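Local coordinates for uncharacterized protein (Sus scrofa, PDB 5BNF) that is porcine CD38, a disulfide-rich member of the ADP-ribosyl cyclase family that pairs a helical part with a four-stranded parallel sheet, at residues L189-I194 and I222-Q227; H179-S184 and L215-K220; T68-K73 and G93-E98; K38-D43 and Y58-K63; S6-Q11 and I120-C125. All coordinates share one frame; numbering follows the deposited sequence.

Contact 1: L189-I194 and I222-Q227; sequences LKAWVI and IKFTCQ
With chi1 at 175°, Phe224 lays its CG beside its own carbonyl carbon, and Leu189 does the same, which brings ring and isobutyl group alongside each other on one face of a parallel beta ladder. The two strands, 186-194 and 223-229, begin and end a beta-alpha-beta unit whose helix is 208-219, and the second is the outermost strand of the sheet within this chain. Leu189 CD2 meets the ring at its edge, 3.6 Å from Phe224 CD1, and Ala191 CB comes to 3.8 Å from Phe224 CE1. Leu213, Gln214 and Leu217 of the connecting helix also pack on Phe224, so this face lies under the crossover. Five backbone bonds hold the ladder in register; the one from Ala191 N to Thr225 O is short, 2.8 Å, and fairly straight at 166°. On the other face Gln227 runs beside Trp192, its amide plane turned 43° from the indole, with OE1 3.2 Å from Trp192 CH2, while Phe158 stacks on the same indole from the next strand. Thr225 OG1 and Ala191 O share a water on this side. Back on the Phe224 face, Cys226, disulfide-bonded to Cys205, sets SG 3.8 Å from Val193 CG2.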
# COMPACT_ATOMS: atom_id res chain seq x y z
N LEU A 189 -14.32 10.21 5.69
CA LEU A 189 -13.44 9.10 6.00
C LEU A 189 -14.07 8.42 7.20
O LEU A 189 -14.34 9.06 8.21
CB LEU A 189 -12.03 9.57 6.36
CG LEU A 189 -11.08 8.41 6.71
CD1 LEU A 189 -9.65 8.84 6.45
CD2 LEU A 189 -11.26 7.99 8.16
N LYS A 190 -14.33 7.13 7.08
CA LYS A 190 -14.94 6.39 8.17
C LYS A 190 -13.93 5.42 8.74
O LYS A 190 -13.26 4.71 8.00
CB LYS A 190 -16.18 5.64 7.67
CG LYS A 190 -17.33 6.56 7.30
CD LYS A 190 -18.28 5.92 6.30
CE LYS A 190 -18.69 4.51 6.72
NZ LYS A 190 -19.28 4.46 8.08
N ALA A 191 -13.81 5.40 10.06
CA ALA A 191 -12.87 4.50 10.69
C ALA A 191 -13.62 3.44 11.47
O ALA A 191 -14.63 3.73 12.11
CB ALA A 191 -11.94 5.27 11.62
N TRP A 192 -13.14 2.20 11.40
CA TRP A 192 -13.75 1.09 12.12
C TRP A 192 -12.70 0.53 13.07
O TRP A 192 -11.62 0.10 12.63
CB TRP A 192 -14.20 -0.03 11.17
CG TRP A 192 -15.19 0.37 10.10
CD1 TRP A 192 -14.90 0.71 8.81
CD2 TRP A 192 -16.61 0.50 10.24
NE1 TRP A 192 -16.05 1.04 8.14
CE2 TRP A 192 -17.11 0.92 8.99
CE3 TRP A 192 -17.50 0.30 11.30
CZ2 TRP A 192 -18.48 1.14 8.77
CZ3 TRP A 192 -18.86 0.52 11.08
CH2 TRP A 192 -19.33 0.94 9.83
N VAL A 193 -12.99 0.54 14.37
CA VAL A 193 -12.07 -0.02 15.35
C VAL A 193 -12.63 -1.39 15.70
O VAL A 193 -13.74 -1.51 16.23
CB VAL A 193 -11.98 0.87 16.61
CG1 VAL A 193 -11.05 0.24 17.62
CG2 VAL A 193 -11.45 2.24 16.24
N ILE A 194 -11.85 -2.42 15.40
CA ILE A 194 -12.26 -3.80 15.65
C ILE A 194 -11.90 -4.26 17.04
O ILE A 194 -10.77 -4.10 17.49
CB ILE A 194 -11.62 -4.76 14.64
CG1 ILE A 194 -11.59 -4.12 13.25
CG2 ILE A 194 -12.39 -6.06 14.61
CD1 ILE A 194 -12.93 -3.65 12.76
N ILE A 222 -12.66 17.70 5.95
CA ILE A 222 -13.14 16.38 5.56
C ILE A 222 -13.89 15.75 6.72
O ILE A 222 -13.38 15.67 7.83
CB ILE A 222 -12.00 15.44 5.18
CG1 ILE A 222 -11.34 15.91 3.89
CG2 ILE A 222 -12.55 14.01 5.03
CD1 ILE A 222 -10.21 15.02 3.43
N LYS A 223 -15.10 15.28 6.45
CA LYS A 223 -15.92 14.65 7.47
C LYS A 223 -15.27 13.36 7.96
O LYS A 223 -14.61 12.64 7.21
CB LYS A 223 -17.33 14.40 6.93
CG LYS A 223 -18.05 15.67 6.43
CD LYS A 223 -19.43 15.37 5.84
CE LYS A 223 -20.14 16.62 5.33
NZ LYS A 223 -19.37 17.36 4.28
N PHE A 224 -15.47 13.08 9.25
CA PHE A 224 -14.91 11.90 9.89
C PHE A 224 -15.91 11.25 10.83
O PHE A 224 -16.70 11.94 11.49
CB PHE A 224 -13.67 12.29 10.70
CG PHE A 224 -13.07 11.16 11.49
CD1 PHE A 224 -12.35 10.15 10.87
CD2 PHE A 224 -13.23 11.11 12.87
CE1 PHE A 224 -11.80 9.11 11.61
CE2 PHE A 224 -12.68 10.07 13.62
CZ PHE A 224 -11.96 9.07 12.98
N THR A 225 -15.89 9.93 10.89
CA THR A 225 -16.76 9.17 11.78
C THR A 225 -15.98 7.95 12.22
O THR A 225 -15.13 7.45 11.49
CB THR A 225 -18.06 8.71 11.07
OG1 THR A 225 -17.74 7.85 9.97
CG2 THR A 225 -18.85 9.91 10.57
N CYS A 226 -16.26 7.48 13.43
CA CYS A 226 -15.59 6.31 13.98
C CYS A 226 -16.64 5.41 14.64
O CYS A 226 -17.51 5.88 15.37
CB CYS A 226 -14.56 6.74 15.00
SG CYS A 226 -13.56 5.40 15.72
N GLN A 227 -16.53 4.11 14.38
CA GLN A 227 -17.47 3.14 14.93
C GLN A 227 -16.68 1.95 15.40
O GLN A 227 -15.60 1.67 14.89
CB GLN A 227 -18.46 2.71 13.85
CG GLN A 227 -19.87 3.23 14.05
CD GLN A 227 -20.80 2.78 12.93
OE1 GLN A 227 -20.63 3.16 11.78
NE2 GLN A 227 -21.79 1.96 13.28
O HOH W 1 -17.33 5.09 11.19

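Contact 2: H179-S184 and L215-K220; sequences HSLQPS and LILRGK
This is a contact between a loop and a helix end: Lys220, just past helix 208-219, reaches over to the chain that leaves helix 172-180. The lysine extends nearly straight beyond CG, and its NZ donates to His179 O at 3.0 Å and, more weakly, to Leu181 O at 3.3 Å. The ammonium group lies above the plane of the His179 carbonyl, 55° out of it. Part of its aliphatic stem is covered by proline, Pro183 CG standing 3.9 Å from Lys220 CB. At the other end Ile216 CD1 approaches the His179 imidazole, 4.1 Å from CE1, the two side chains crossing at about a right angle. Deeper in, Leu181 CD1 and Leu217 CD2 are 4.5 Å apart, a loose pairing; both leucines also rest on Leu189 of strand 186-194. The two segments thus meet over Leu189, on the face of the parallel sheet that helix 208-219 covers in its beta-alpha-beta crossover.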
# COMPACT_ATOMS: atom_id res chain seq x y z
N HIS A 179 -2.65 11.91 4.71
CA HIS A 179 -2.29 13.24 4.19
C HIS A 179 -2.41 13.36 2.68
O HIS A 179 -2.50 14.45 2.16
CB HIS A 179 -0.86 13.60 4.60
CG HIS A 179 -0.65 13.63 6.08
ND1 HIS A 179 -1.07 14.67 6.87
CD2 HIS A 179 -0.12 12.71 6.92
CE1 HIS A 179 -0.80 14.40 8.14
NE2 HIS A 179 -0.23 13.21 8.20
N SER A 180 -2.41 12.23 1.98
CA SER A 180 -2.52 12.27 0.52
C SER A 180 -3.96 12.24 0.03
O SER A 180 -4.21 12.24 -1.17
CB SER A 180 -1.73 11.12 -0.11
OG SER A 180 -0.34 11.32 0.05
N LEU A 181 -4.92 12.19 0.94
CA LEU A 181 -6.33 12.19 0.54
C LEU A 181 -6.67 13.57 0.00
O LEU A 181 -6.33 14.58 0.61
CB LEU A 181 -7.23 11.85 1.72
CG LEU A 181 -7.09 10.42 2.25
CD1 LEU A 181 -7.79 10.30 3.60
CD2 LEU A 181 -7.69 9.45 1.25
N GLN A 182 -7.35 13.61 -1.14
CA GLN A 182 -7.73 14.87 -1.77
C GLN A 182 -9.09 15.34 -1.27
O GLN A 182 -10.11 14.72 -1.57
CB GLN A 182 -7.81 14.71 -3.29
CG GLN A 182 -6.55 14.21 -3.97
CD GLN A 182 -5.52 15.30 -4.14
OE1 GLN A 182 -4.82 15.66 -3.20
NE2 GLN A 182 -5.43 15.84 -5.35
N PRO A 183 -9.13 16.44 -0.50
CA PRO A 183 -10.38 16.99 0.03
C PRO A 183 -11.41 17.21 -1.08
O PRO A 183 -12.61 17.00 -0.90
CB PRO A 183 -9.95 18.31 0.67
CG PRO A 183 -8.56 18.04 1.10
CD PRO A 183 -7.98 17.25 -0.06
N SER A 184 -10.91 17.64 -2.24
CA SER A 184 -11.75 17.92 -3.39
C SER A 184 -12.41 16.68 -3.99
O SER A 184 -13.35 16.78 -4.77
CB SER A 184 -10.92 18.62 -4.47
OG SER A 184 -9.75 17.88 -4.76
N LEU A 215 -8.40 15.17 14.04
CA LEU A 215 -7.87 16.53 13.85
C LEU A 215 -7.22 16.68 12.49
O LEU A 215 -7.33 17.73 11.86
CB LEU A 215 -6.89 16.87 14.97
CG LEU A 215 -7.47 17.56 16.21
CD1 LEU A 215 -8.86 17.04 16.55
CD2 LEU A 215 -6.51 17.34 17.36
N ILE A 216 -6.54 15.64 12.03
CA ILE A 216 -5.93 15.69 10.71
C ILE A 216 -7.01 15.97 9.68
O ILE A 216 -6.87 16.86 8.85
CB ILE A 216 -5.26 14.35 10.36
CG1 ILE A 216 -3.97 14.18 11.17
CG2 ILE A 216 -5.02 14.29 8.85
CD1 ILE A 216 -3.31 12.81 11.00
N LEU A 217 -8.09 15.20 9.74
CA LEU A 217 -9.20 15.33 8.80
C LEU A 217 -10.02 16.61 8.90
O LEU A 217 -10.41 17.16 7.88
CB LEU A 217 -10.11 14.11 8.94
CG LEU A 217 -9.40 12.82 8.52
CD1 LEU A 217 -10.10 11.61 9.10
CD2 LEU A 217 -9.37 12.75 7.00
N ARG A 218 -10.29 17.08 10.11
CA ARG A 218 -11.06 18.31 10.27
C ARG A 218 -10.26 19.52 9.78
O ARG A 218 -10.83 20.56 9.47
CB ARG A 218 -11.45 18.53 11.73
CG ARG A 218 -12.71 17.79 12.19
CD ARG A 218 -13.04 18.14 13.63
NE ARG A 218 -14.25 18.96 13.76
CZ ARG A 218 -15.48 18.46 13.84
NH1 ARG A 218 -15.68 17.15 13.81
NH2 ARG A 218 -16.52 19.28 13.96
N GLY A 219 -8.94 19.37 9.73
CA GLY A 219 -8.11 20.47 9.27
C GLY A 219 -8.42 20.78 7.82
O GLY A 219 -8.30 21.92 7.37
N LYS A 220 -8.83 19.74 7.10
CA LYS A 220 -9.16 19.83 5.68
C LYS A 220 -10.68 19.83 5.47
O LYS A 220 -11.17 19.61 4.37
CB LYS A 220 -8.57 18.63 4.93
CG LYS A 220 -7.08 18.40 5.11
CD LYS A 220 -6.69 17.05 4.50
CE LYS A 220 -5.23 16.99 4.06
NZ LYS A 220 -4.93 15.70 3.36

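Contact 3: T68-K73 and G93-E98; sequences TVPCDK and GLFTLE
Val69 and Phe95 make the central apolar pair. Val69 CB sits over one face of the phenyl ring, 4.1 Å from its centroid and displaced toward the rim, while Val69 CG2 comes to 3.5 Å from Phe95 CD2. The Pro70 and Phe95 side chains cross at about a right angle, with Pro70 CD 3.4 Å from Phe95 CE2, and Lys73 CB lies at the ring edge near its plane. Phe95 points toward 68-73 from its CA, and chi1 -62° places CG anti to the carbonyl carbon. Lys73 folds its chain at chi2, chi3 and chi4, passing Gly93 and Leu94: Lys73 CD is 3.0 Å from Gly93 O, and the pair Lys73 CD and Leu94 CD1, at 3.5 Å, is tighter than usual. One weak backbone bond joins the segments, Phe95 N to Lys73 O at 3.2 Å. A type II turn from Pro70 to Lys73 shapes the first loop; Asp72 OD1 accepts from Met154 N, and Cys71 is disulfide-bonded to Cys152. Both loops flank the edge strand 75-77: one runs into it from helix 59-64, the other leads on to helix 101-106, with Phe147 of helix 135-149 against Val69.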
# COMPACT_ATOMS: atom_id res chain seq x y z
N THR A 68 -7.74 3.59 -11.62
CA THR A 68 -8.51 4.29 -10.60
C THR A 68 -9.71 3.45 -10.18
O THR A 68 -10.55 3.08 -10.99
CB THR A 68 -8.99 5.67 -11.07
OG1 THR A 68 -7.87 6.56 -11.14
CG2 THR A 68 -10.02 6.24 -10.09
N VAL A 69 -9.75 3.14 -8.90
CA VAL A 69 -10.81 2.33 -8.32
C VAL A 69 -12.10 3.12 -8.13
O VAL A 69 -12.09 4.35 -8.08
CB VAL A 69 -10.33 1.72 -6.96
CG1 VAL A 69 -9.09 2.46 -6.47
CG2 VAL A 69 -11.42 1.81 -5.91
N PRO A 70 -13.24 2.42 -8.06
CA PRO A 70 -14.54 3.07 -7.87
C PRO A 70 -14.55 3.90 -6.60
O PRO A 70 -13.91 3.56 -5.61
CB PRO A 70 -15.50 1.90 -7.77
CG PRO A 70 -14.89 0.90 -8.69
CD PRO A 70 -13.42 0.98 -8.32
N CYS A 71 -15.30 5.00 -6.62
CA CYS A 71 -15.40 5.85 -5.45
C CYS A 71 -16.13 5.06 -4.38
O CYS A 71 -16.87 4.12 -4.69
CB CYS A 71 -16.16 7.12 -5.79
SG CYS A 71 -15.38 8.06 -7.13
N ASP A 72 -15.91 5.42 -3.12
CA ASP A 72 -16.56 4.75 -2.01
C ASP A 72 -16.01 3.36 -1.78
O ASP A 72 -16.34 2.71 -0.78
CB ASP A 72 -18.07 4.65 -2.26
CG ASP A 72 -18.75 6.00 -2.29
OD1 ASP A 72 -18.04 7.04 -2.28
OD2 ASP A 72 -20.00 6.03 -2.32
N LYS A 73 -15.17 2.89 -2.69
CA LYS A 73 -14.61 1.55 -2.60
C LYS A 73 -13.22 1.47 -1.95
O LYS A 73 -12.83 0.40 -1.49
CB LYS A 73 -14.57 0.93 -3.99
CG LYS A 73 -15.93 0.77 -4.64
CD LYS A 73 -16.59 -0.55 -4.25
CE LYS A 73 -17.92 -0.32 -3.56
NZ LYS A 73 -18.89 0.43 -4.41
N GLY A 93 -15.60 -6.83 -3.45
CA GLY A 93 -15.88 -5.85 -4.49
C GLY A 93 -15.40 -4.52 -3.92
O GLY A 93 -15.89 -3.45 -4.28
N LEU A 94 -14.42 -4.60 -3.02
CA LEU A 94 -13.87 -3.42 -2.37
C LEU A 94 -12.34 -3.42 -2.51
O LEU A 94 -11.69 -4.44 -2.31
CB LEU A 94 -14.27 -3.44 -0.90
CG LEU A 94 -14.56 -2.12 -0.17
CD1 LEU A 94 -15.52 -1.27 -1.00
CD2 LEU A 94 -15.12 -2.47 1.19
N PHE A 95 -11.77 -2.27 -2.85
CA PHE A 95 -10.34 -2.17 -3.09
C PHE A 95 -9.40 -1.71 -1.98
O PHE A 95 -9.47 -0.57 -1.53
CB PHE A 95 -10.09 -1.27 -4.30
CG PHE A 95 -10.68 -1.80 -5.58
CD1 PHE A 95 -9.91 -2.50 -6.49
CD2 PHE A 95 -12.03 -1.59 -5.86
CE1 PHE A 95 -10.46 -2.99 -7.68
CE2 PHE A 95 -12.59 -2.08 -7.04
CZ PHE A 95 -11.81 -2.78 -7.95
N THR A 96 -8.52 -2.61 -1.55
CA THR A 96 -7.49 -2.27 -0.57
C THR A 96 -6.26 -2.18 -1.47
O THR A 96 -6.31 -2.64 -2.61
CB THR A 96 -7.29 -3.39 0.46
OG1 THR A 96 -6.89 -4.60 -0.19
CG2 THR A 96 -8.58 -3.63 1.22
N LEU A 97 -5.16 -1.59 -1.01
CA LEU A 97 -3.99 -1.47 -1.87
C LEU A 97 -3.58 -2.79 -2.53
O LEU A 97 -3.21 -2.81 -3.71
CB LEU A 97 -2.80 -0.88 -1.08
CG LEU A 97 -1.53 -0.57 -1.89
CD1 LEU A 97 -1.86 0.21 -3.15
CD2 LEU A 97 -0.56 0.22 -1.02
N GLU A 98 -3.67 -3.89 -1.79
CA GLU A 98 -3.29 -5.19 -2.33
C GLU A 98 -4.26 -5.76 -3.37
O GLU A 98 -3.98 -6.80 -3.97
CB GLU A 98 -3.12 -6.22 -1.20
CG GLU A 98 -2.07 -5.85 -0.16
CD GLU A 98 -2.45 -4.61 0.62
OE1 GLU A 98 -3.58 -4.58 1.17
OE2 GLU A 98 -1.63 -3.68 0.70

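Contact 4: K38-D43 and Y58-K63; sequences KKAFTD and YDLLMK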
# COMPACT_ATOMS: atom_id res chain seq x y z
N LYS A 38 6.14 -6.18 -16.42
CA LYS A 38 7.27 -6.92 -15.85
C LYS A 38 8.60 -6.29 -16.22
O LYS A 38 9.52 -6.24 -15.40
CB LYS A 38 7.23 -8.37 -16.33
CG LYS A 38 8.55 -9.10 -16.18
CD LYS A 38 8.56 -10.40 -16.97
CE LYS A 38 9.98 -10.81 -17.34
NZ LYS A 38 10.00 -12.01 -18.23
N LYS A 39 8.71 -5.83 -17.46
CA LYS A 39 9.93 -5.20 -17.94
C LYS A 39 10.20 -3.93 -17.15
O LYS A 39 11.32 -3.68 -16.72
CB LYS A 39 9.80 -4.87 -19.42
CG LYS A 39 11.05 -4.26 -20.03
CD LYS A 39 12.20 -5.25 -20.03
CE LYS A 39 13.45 -4.63 -20.61
NZ LYS A 39 14.61 -5.56 -20.49
N ALA A 40 9.16 -3.12 -16.97
CA ALA A 40 9.27 -1.87 -16.24
C ALA A 40 9.65 -2.08 -14.77
O ALA A 40 10.51 -1.38 -14.22
CB ALA A 40 7.97 -1.12 -16.33
N PHE A 41 8.99 -3.04 -14.14
CA PHE A 41 9.25 -3.36 -12.75
C PHE A 41 10.74 -3.64 -12.63
O PHE A 41 11.46 -2.95 -11.92
CB PHE A 41 8.45 -4.60 -12.34
CG PHE A 41 8.06 -4.64 -10.89
CD1 PHE A 41 8.89 -4.09 -9.91
CD2 PHE A 41 6.88 -5.25 -10.50
CE1 PHE A 41 8.54 -4.15 -8.56
CE2 PHE A 41 6.51 -5.31 -9.15
CZ PHE A 41 7.35 -4.76 -8.18
N THR A 42 11.17 -4.67 -13.35
CA THR A 42 12.56 -5.11 -13.36
C THR A 42 13.55 -4.01 -13.75
O THR A 42 14.58 -3.83 -13.10
CB THR A 42 12.74 -6.30 -14.31
OG1 THR A 42 11.86 -7.36 -13.92
CG2 THR A 42 14.16 -6.80 -14.28
N ASP A 43 13.24 -3.28 -14.82
CA ASP A 43 14.12 -2.21 -15.28
C ASP A 43 14.34 -1.14 -14.23
O ASP A 43 15.36 -0.45 -14.23
CB ASP A 43 13.53 -1.56 -16.53
CG ASP A 43 13.69 -2.43 -17.75
OD1 ASP A 43 14.08 -3.60 -17.59
OD2 ASP A 43 13.42 -1.94 -18.87
N TYR A 58 10.23 4.54 -10.71
CA TYR A 58 9.01 3.78 -10.96
C TYR A 58 7.99 4.49 -11.84
O TYR A 58 6.87 4.00 -12.02
CB TYR A 58 8.34 3.38 -9.65
CG TYR A 58 9.04 2.29 -8.86
CD1 TYR A 58 9.20 1.02 -9.39
CD2 TYR A 58 9.50 2.53 -7.57
CE1 TYR A 58 9.78 -0.01 -8.64
CE2 TYR A 58 10.08 1.51 -6.81
CZ TYR A 58 10.22 0.25 -7.34
OH TYR A 58 10.81 -0.74 -6.59
N ASP A 59 8.34 5.65 -12.40
CA ASP A 59 7.41 6.37 -13.25
C ASP A 59 6.79 5.44 -14.29
O ASP A 59 5.58 5.20 -14.28
CB ASP A 59 8.09 7.55 -13.95
CG ASP A 59 8.51 8.64 -12.98
OD1 ASP A 59 7.93 8.72 -11.88
OD2 ASP A 59 9.41 9.44 -13.32
N LEU A 60 7.63 4.91 -15.16
CA LEU A 60 7.17 4.00 -16.20
C LEU A 60 6.21 2.97 -15.63
O LEU A 60 5.12 2.76 -16.15
CB LEU A 60 8.38 3.30 -16.82
CG LEU A 60 8.25 2.43 -18.09
CD1 LEU A 60 7.24 1.33 -17.87
CD2 LEU A 60 7.81 3.29 -19.26
N LEU A 61 6.62 2.32 -14.55
CA LEU A 61 5.79 1.30 -13.92
C LEU A 61 4.45 1.82 -13.40
O LEU A 61 3.43 1.16 -13.54
CB LEU A 61 6.56 0.61 -12.79
CG LEU A 61 5.83 -0.54 -12.11
CD1 LEU A 61 5.47 -1.61 -13.13
CD2 LEU A 61 6.70 -1.11 -11.03
N MET A 62 4.45 3.00 -12.79
CA MET A 62 3.22 3.56 -12.25
C MET A 62 2.29 4.02 -13.37
O MET A 62 1.08 4.12 -13.20
CB MET A 62 3.53 4.73 -11.32
CG MET A 62 4.33 4.31 -10.11
SD MET A 62 3.53 2.95 -9.25
CE MET A 62 3.29 3.64 -7.65
N LYS A 63 2.88 4.28 -14.53
CA LYS A 63 2.14 4.73 -15.70
C LYS A 63 1.47 3.53 -16.37
O LYS A 63 0.30 3.59 -16.73
CB LYS A 63 3.10 5.42 -16.68
CG LYS A 63 2.43 6.14 -17.83
CD LYS A 63 3.46 6.85 -18.70
CE LYS A 63 2.82 7.83 -19.66
NZ LYS A 63 3.81 8.37 -20.63
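Apolar packing carries the meeting of Ala40 and Phe41 with Leu61. The closest backbones are at Ala40 and Leu61, whose CA atoms are 5.2 Å apart, a distance that the small methyl of Ala40 permits. Ala40 CB faces the other helix, 4.1 Å from Leu61 CD1. Leu60 also lies against Ala40, though its modelled position is doubtful.

Contacts with aromatic rings come next. Leu61 sends CG anti to its backbone N, chi1 -176°, and this carries CD2 over one face of the Phe41 ring, a CH-pi contact with CD2 4.0 Å from the centroid and 21° off the ring normal. Phe41 CE1 and Tyr58 CE1 stand 4.3 Å apart. The same Phe41 ring meets Trp111 and Phe10 edge-to-face, and Phe139 packs edge-to-face with Tyr58, so the pair belongs to an aromatic cluster.

Polar bonds stay within each helix or leave the contact. Lys38 O accepts from both Thr42 N and Thr42 OG1, the latter at 3.0 Å, the two donors arriving from opposite faces of the carbonyl plane. Buried Tyr58 has its OH bonded to Phe135 O and Trp111 NE1; Tyr58 itself is the N-cap residue of its helix.

The short axes run near antiparallel, 153° apart and 8.5 Å at closest approach: a close antiparallel helix pair within the helix-rich part of the ADP-ribosyl cyclase fold.

Contact 5: S6-Q11 and I120-C125; sequences STVDFQ and INLESC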
# COMPACT_ATOMS: atom_id res chain seq x y z
N SER A 6 15.90 -11.20 -2.57
CA SER A 6 14.86 -11.20 -3.58
C SER A 6 14.11 -12.52 -3.60
O SER A 6 14.66 -13.57 -3.28
CB SER A 6 15.48 -10.94 -4.95
OG SER A 6 16.14 -9.69 -4.97
N THR A 7 12.84 -12.47 -3.97
CA THR A 7 12.03 -13.67 -4.04
C THR A 7 12.50 -14.45 -5.25
O THR A 7 12.61 -13.91 -6.35
CB THR A 7 10.55 -13.31 -4.19
OG1 THR A 7 10.17 -12.38 -3.18
CG2 THR A 7 9.68 -14.57 -4.07
N VAL A 8 12.80 -15.73 -5.06
CA VAL A 8 13.25 -16.57 -6.16
C VAL A 8 12.20 -16.57 -7.27
O VAL A 8 11.00 -16.55 -7.00
CB VAL A 8 13.47 -18.02 -5.72
CG1 VAL A 8 13.92 -18.86 -6.91
CG2 VAL A 8 14.51 -18.07 -4.61
N ASP A 9 12.67 -16.60 -8.51
CA ASP A 9 11.78 -16.60 -9.67
C ASP A 9 10.92 -15.35 -9.68
O ASP A 9 9.82 -15.35 -10.22
CB ASP A 9 10.89 -17.84 -9.64
CG ASP A 9 11.68 -19.12 -9.61
OD1 ASP A 9 12.64 -19.24 -10.40
OD2 ASP A 9 11.34 -20.01 -8.81
N PHE A 10 11.44 -14.30 -9.07
CA PHE A 10 10.73 -13.03 -8.98
C PHE A 10 10.06 -12.65 -10.30
O PHE A 10 8.88 -12.32 -10.34
CB PHE A 10 11.70 -11.92 -8.57
CG PHE A 10 11.07 -10.56 -8.54
CD1 PHE A 10 10.17 -10.23 -7.54
CD2 PHE A 10 11.32 -9.65 -9.55
CE1 PHE A 10 9.51 -9.00 -7.56
CE2 PHE A 10 10.67 -8.42 -9.58
CZ PHE A 10 9.76 -8.10 -8.58
N GLN A 11 10.83 -12.71 -11.39
CA GLN A 11 10.32 -12.36 -12.71
C GLN A 11 9.10 -13.17 -13.13
O GLN A 11 8.08 -12.61 -13.54
CB GLN A 11 11.42 -12.52 -13.75
CG GLN A 11 12.55 -11.53 -13.59
CD GLN A 11 13.66 -12.05 -12.71
OE1 GLN A 11 13.46 -12.93 -11.86
NE2 GLN A 11 14.85 -11.50 -12.90
N ILE A 120 18.69 -10.38 -10.09
CA ILE A 120 18.25 -10.02 -8.75
C ILE A 120 19.23 -10.58 -7.72
O ILE A 120 20.00 -11.47 -8.03
CB ILE A 120 16.86 -10.63 -8.45
CG1 ILE A 120 16.93 -12.16 -8.56
CG2 ILE A 120 15.82 -10.09 -9.43
CD1 ILE A 120 15.60 -12.88 -8.31
N ASN A 121 19.19 -10.05 -6.51
CA ASN A 121 20.07 -10.53 -5.45
C ASN A 121 19.24 -11.36 -4.48
O ASN A 121 18.40 -10.82 -3.74
CB ASN A 121 20.70 -9.36 -4.70
CG ASN A 121 21.76 -9.81 -3.71
OD1 ASN A 121 21.60 -10.82 -3.03
ND2 ASN A 121 22.86 -9.07 -3.63
N LEU A 122 19.46 -12.67 -4.50
CA LEU A 122 18.70 -13.58 -3.65
C LEU A 122 19.27 -13.63 -2.24
O LEU A 122 18.57 -13.99 -1.29
CB LEU A 122 18.72 -14.98 -4.25
CG LEU A 122 18.08 -15.13 -5.63
CD1 LEU A 122 18.37 -16.52 -6.19
CD2 LEU A 122 16.58 -14.91 -5.53
N GLU A 123 20.53 -13.26 -2.11
CA GLU A 123 21.22 -13.26 -0.83
C GLU A 123 20.53 -12.41 0.23
O GLU A 123 20.10 -12.92 1.27
CB GLU A 123 22.65 -12.77 -1.03
CG GLU A 123 23.49 -12.67 0.21
CD GLU A 123 24.67 -11.73 0.01
OE1 GLU A 123 24.45 -10.50 -0.04
OE2 GLU A 123 25.81 -12.23 -0.12
N SER A 124 20.42 -11.11 -0.02
CA SER A 124 19.79 -10.20 0.93
C SER A 124 19.51 -8.85 0.29
O SER A 124 20.11 -8.50 -0.71
CB SER A 124 20.69 -10.00 2.16
OG SER A 124 21.87 -9.28 1.81
N CYS A 125 18.60 -8.11 0.89
CA CYS A 125 18.24 -6.79 0.40
C CYS A 125 18.15 -5.86 1.60
O CYS A 125 17.75 -6.28 2.68
CB CYS A 125 16.87 -6.82 -0.29
SG CYS A 125 16.79 -7.73 -1.86
O HOH W 2 16.40 -15.58 -1.65
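Ser6 packs tightly against Asn121 and Ile120 where the N-terminal chain, just before helix 10-25, crosses a disulfide-bonded loop of the cyclase fold. Asn121 O is gripped twice by one residue: Ser6 N donates at 2.8 Å with an angle of 163°, and Ser6 OG, also at 2.8 Å, comes from above the carbonyl plane. With chi1 -59° the hydroxyl lies beside its own backbone N, which lets both donors reach that one oxygen. Around this pair Ile120 CB stands 3.7 Å from Ser6 OG, and Ile120 CD1 reaches 4.0 Å from Phe10 CB. Cys125, disulfide-bonded to Cys112, places SG 3.7 Å from Ser6 N. The other side is exposed: Val8 CG2 is 3.9 Å from Leu122 CD2, the side chains crossing at about a right angle, and a water donates to both Ser6 O and Leu122 O. Past it the loop is shaped by an Asx motif, in which Asn121 OD1 accepts from Ser124 N at 3.2 Å, the donor standing 50° out of the amide plane.

How the contacts relate
The five contacts fall into two touching pairs with contact 3 between them. Contacts 1 and 2 have centres about 13 Å apart and alternate along the chain; their elements, helix 172-180, strand 186-194, helix 208-219 and strand 223-229, follow one another in sequence, and Leu217 O probably accepts from Ile222 N. At the other end, contacts 4 and 5 have centres about 17 Å apart, and helices 10-25 and 34-45 pack together there; contact 4 is nested within the long loop closed by contact 5, as is contact 3. Contacts 1 and 5, about 39 Å between centres, sit on opposite sides of the chain's centre. The elongated molecule thus has a helical end and a sheet end, with contact 3 flanking edge strand 75-77.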